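Local coordinates for ABC transporter substrate-binding protein (Rhizobium radiobacter, PDB 6TFS), which probably serves as the solute-binding component of an ABC importer, here holding an Amadori-type sugar–glutamate conjugate in its binding cleft, at residues A[221-226]-A[462-467]. Numbering follows the deposited sequence.
Sequences VEQGNQ and GTWARK. With N7T ((2~{S})-2-[[(3~{S},4~{R},5~{R})-3,4,5,6-tetrakis(oxidanyl)-2-oxidanylidene-hexyl]amino]pentanedioic acid), chain C; SO4 (sulfate ion), chain D; SO4 (sulfate ion), chain H.
Past the end of strand 221-223, the hydroxyl of T463 takes over: OG1 donates to the backbone O of N225 at 2.6 Å, approaching from above the carbonyl plane, 40° out of it. The torsion that allows this sets OG1 between the backbone N and the carbonyl carbon. One water, donating to OG1 and accepting from Q226 NE2, carries the connection on to Q226, whose OE1 lies 2.9 Å from the ligand hydroxyl OAN, a weak contact at the sugar end of the bound conjugate. Before N225 and after T463 the pairing is regular. E222 and A465 form an antiparallel hydrogen-bonded pair, E222 N to A465 O and A465 N to E222 O, both 3.0 Å, flanked by the non-hydrogen-bonded pairs V221–R466 and Q223–W464; G224 N then reaches T463 O at 2.8 Å. Strand 221-223 sits between the antiparallel 454-467 and the parallel strand 5-10, within the mixed sheet of a family 5 periplasmic binding protein. Q223 lies across the indole of W464: its CB stands 3.7 Å from the centroid of the six-membered ring, 18° off the normal, a CH-pi contact. With CG anti to the backbone N and the chain extended, the amide follows the ring at 19° between planes, its OE1 accepting from A11 N, while W464 NE1 donates to S482 O. V221 CG1 adds an apolar contact to W464 CE3. On the other sheet face E222 CG meets A465 CB at 4.1 Å, under helices 207-216 and 228-236. R466 leads its guanidinium away from V221, and its NE and NH2 hydrogen-bond two oxygens of a sulfate ion that probably came from the crystallisation liquor.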
loop_
_atom_site.group_PDB
_atom_site.type_symbol
_atom_site.label_atom_id
_atom_site.label_comp_id
_atom_site.label_asym_id
_atom_site.label_seq_id
_atom_site.Cartn_x
_atom_site.Cartn_y
_atom_site.Cartn_z
ATOM N N VAL A 221 19.594 8.587 3.146
ATOM C CA VAL A 221 18.138 8.577 3.251
ATOM C C VAL A 221 17.722 7.671 4.415
ATOM O O VAL A 221 18.279 6.582 4.589
ATOM C CB VAL A 221 17.458 8.127 1.918
ATOM C CG1 VAL A 221 15.946 7.964 2.079
ATOM C CG2 VAL A 221 17.782 9.074 0.763
ATOM N N GLU A 222 16.734 8.124 5.199
ATOM C CA GLU A 222 16.171 7.311 6.266
ATOM C C GLU A 222 14.657 7.436 6.344
ATOM O O GLU A 222 14.097 8.507 6.100
ATOM C CB GLU A 222 16.837 7.551 7.639
ATOM C CG GLU A 222 16.352 8.765 8.414
ATOM C CD GLU A 222 16.439 8.647 9.924
ATOM O OE1 GLU A 222 16.683 9.686 10.579
ATOM O OE2 GLU A 222 16.262 7.526 10.455
ATOM N N GLN A 223 13.998 6.332 6.709
ATOM C CA GLN A 223 12.571 6.357 6.960
ATOM C C GLN A 223 12.394 6.988 8.345
ATOM O O GLN A 223 13.169 6.697 9.254
ATOM C CB GLN A 223 11.980 4.931 6.928
ATOM C CG GLN A 223 10.443 4.924 7.018
ATOM C CD GLN A 223 9.825 3.588 6.695
ATOM O OE1 GLN A 223 10.481 2.641 6.271
ATOM N NE2 GLN A 223 8.531 3.487 6.871
ATOM N N GLY A 224 11.402 7.862 8.473
ATOM C CA GLY A 224 11.038 8.468 9.739
ATOM C C GLY A 224 9.912 7.714 10.402
ATOM O O GLY A 224 9.670 6.546 10.097
ATOM N N ASN A 225 9.185 8.395 11.277
ATOM C CA ASN A 225 8.025 7.818 11.950
ATOM C C ASN A 225 6.838 8.808 11.874
ATOM O O ASN A 225 6.928 9.773 11.129
ATOM C CB ASN A 225 8.394 7.407 13.388
ATOM C CG ASN A 225 8.767 8.537 14.314
ATOM O OD1 ASN A 225 8.400 9.699 14.129
ATOM N ND2 ASN A 225 9.480 8.207 15.361
ATOM N N GLN A 226 5.765 8.607 12.658
ATOM C CA GLN A 226 4.579 9.489 12.613
ATOM C C GLN A 226 4.568 10.571 13.698
ATOM O O GLN A 226 3.584 11.297 13.818
ATOM C CB GLN A 226 3.272 8.660 12.649
ATOM C CG GLN A 226 3.080 7.738 11.442
ATOM C CD GLN A 226 3.978 6.510 11.462
ATOM O OE1 GLN A 226 4.105 5.812 12.474
ATOM N NE2 GLN A 226 4.646 6.247 10.352
ATOM N N GLY A 462 3.716 9.595 4.398
ATOM C CA GLY A 462 5.019 8.954 4.500
ATOM C C GLY A 462 6.034 9.978 4.962
ATOM O O GLY A 462 5.978 11.129 4.528
ATOM N N THR A 463 6.888 9.617 5.907
ATOM C CA THR A 463 7.907 10.556 6.441
ATOM C C THR A 463 9.307 10.003 6.217
ATOM O O THR A 463 9.603 8.874 6.615
ATOM C CB THR A 463 7.694 10.833 7.925
ATOM O OG1 THR A 463 7.634 9.571 8.600
ATOM C CG2 THR A 463 6.461 11.669 8.186
ATOM N N TRP A 464 10.145 10.793 5.550
ATOM C CA TRP A 464 11.510 10.445 5.167
ATOM C C TRP A 464 12.425 11.645 5.330
ATOM O O TRP A 464 11.981 12.796 5.275
ATOM C CB TRP A 464 11.525 9.959 3.697
ATOM C CG TRP A 464 10.683 8.729 3.493
ATOM C CD1 TRP A 464 9.322 8.681 3.405
ATOM C CD2 TRP A 464 11.130 7.371 3.531
ATOM N NE1 TRP A 464 8.895 7.383 3.358
ATOM C CE2 TRP A 464 9.981 6.552 3.424
ATOM C CE3 TRP A 464 12.396 6.762 3.491
ATOM C CZ2 TRP A 464 10.061 5.162 3.313
ATOM C CZ3 TRP A 464 12.473 5.380 3.412
ATOM C CH2 TRP A 464 11.315 4.595 3.311
ATOM N N ALA A 465 13.698 11.381 5.548
ATOM C CA ALA A 465 14.702 12.436 5.636
ATOM C C ALA A 465 15.788 12.119 4.624
ATOM O O ALA A 465 16.105 10.943 4.412
ATOM C CB ALA A 465 15.286 12.514 7.040
ATOM N N ARG A 466 16.322 13.151 3.965
ATOM C CA ARG A 466 17.444 12.991 3.041
ATOM C C ARG A 466 18.515 14.000 3.408
ATOM O O ARG A 466 18.219 15.027 4.033
ATOM C CB ARG A 466 17.028 13.117 1.554
ATOM C CG ARG A 466 16.467 14.493 1.138
ATOM C CD ARG A 466 16.396 14.653 -0.381
ATOM N NE ARG A 466 15.798 15.939 -0.782
ATOM C CZ ARG A 466 16.458 17.093 -0.847
ATOM N NH1 ARG A 466 17.747 17.149 -0.539
ATOM N NH2 ARG A 466 15.830 18.204 -1.194
ATOM N N LYS A 467 19.762 13.715 3.028
ATOM C CA LYS A 467 20.839 14.689 3.202
ATOM C C LYS A 467 20.657 15.742 2.096
ATOM O O LYS A 467 20.104 15.411 1.034
ATOM C CB LYS A 467 22.225 14.018 3.073
ATOM C CG LYS A 467 22.553 13.034 4.193
ATOM C CD LYS A 467 22.557 13.692 5.584
ATOM C CE LYS A 467 22.784 12.680 6.686
ATOM N NZ LYS A 467 22.587 13.288 8.033
HETATM O OAN N7T C . 1.588 4.383 12.502
HETATM C CAM N7T C . 1.140 3.354 11.657
HETATM C CAL N7T C . 2.049 3.325 10.446
HETATM O OAT N7T C . 3.320 2.825 10.804
HETATM C CAK N7T C . 1.428 2.510 9.300
HETATM O OAS N7T C . 0.298 3.183 8.772
HETATM C CAJ N7T C . 2.423 2.241 8.178
HETATM O OAR N7T C . 2.896 3.414 7.583
HETATM C CAI N7T C . 1.854 1.465 7.001
HETATM O OAQ N7T C . 0.718 1.677 6.541
HETATM C CAH N7T C . 2.813 0.460 6.333
HETATM N N N7T C . 2.374 0.095 4.999
HETATM C CA N7T C . 1.662 -1.171 4.998
HETATM C C N7T C . 2.467 -2.317 5.564
HETATM O O N7T C . 3.651 -2.493 5.238
HETATM C CB N7T C . 1.189 -1.455 3.579
HETATM C CG N7T C . 0.203 -2.658 3.512
HETATM C CD N7T C . -0.446 -2.878 2.177
HETATM O OE1 N7T C . -1.297 -3.788 2.078
HETATM O OE2 N7T C . -0.171 -2.182 1.168
HETATM O OXT N7T C . 1.917 -3.101 6.375
HETATM S S SO4 D . 12.465 17.515 -1.819
HETATM O O1 SO4 D . 13.511 18.149 -2.618
HETATM O O2 SO4 D . 11.916 18.509 -0.901
HETATM O O3 SO4 D . 11.436 16.998 -2.742
HETATM O O4 SO4 D . 13.057 16.432 -1.049
HETATM S S SO4 H . 10.949 10.211 18.123
HETATM O O1 SO4 H . 11.875 9.532 17.214
HETATM O O2 SO4 H . 11.706 10.859 19.197
HETATM O O3 SO4 H . 10.193 11.223 17.395
HETATM O O4 SO4 H . 10.015 9.229 18.683
HETATM O O HOH W 1 4.796 8.339 8.527
#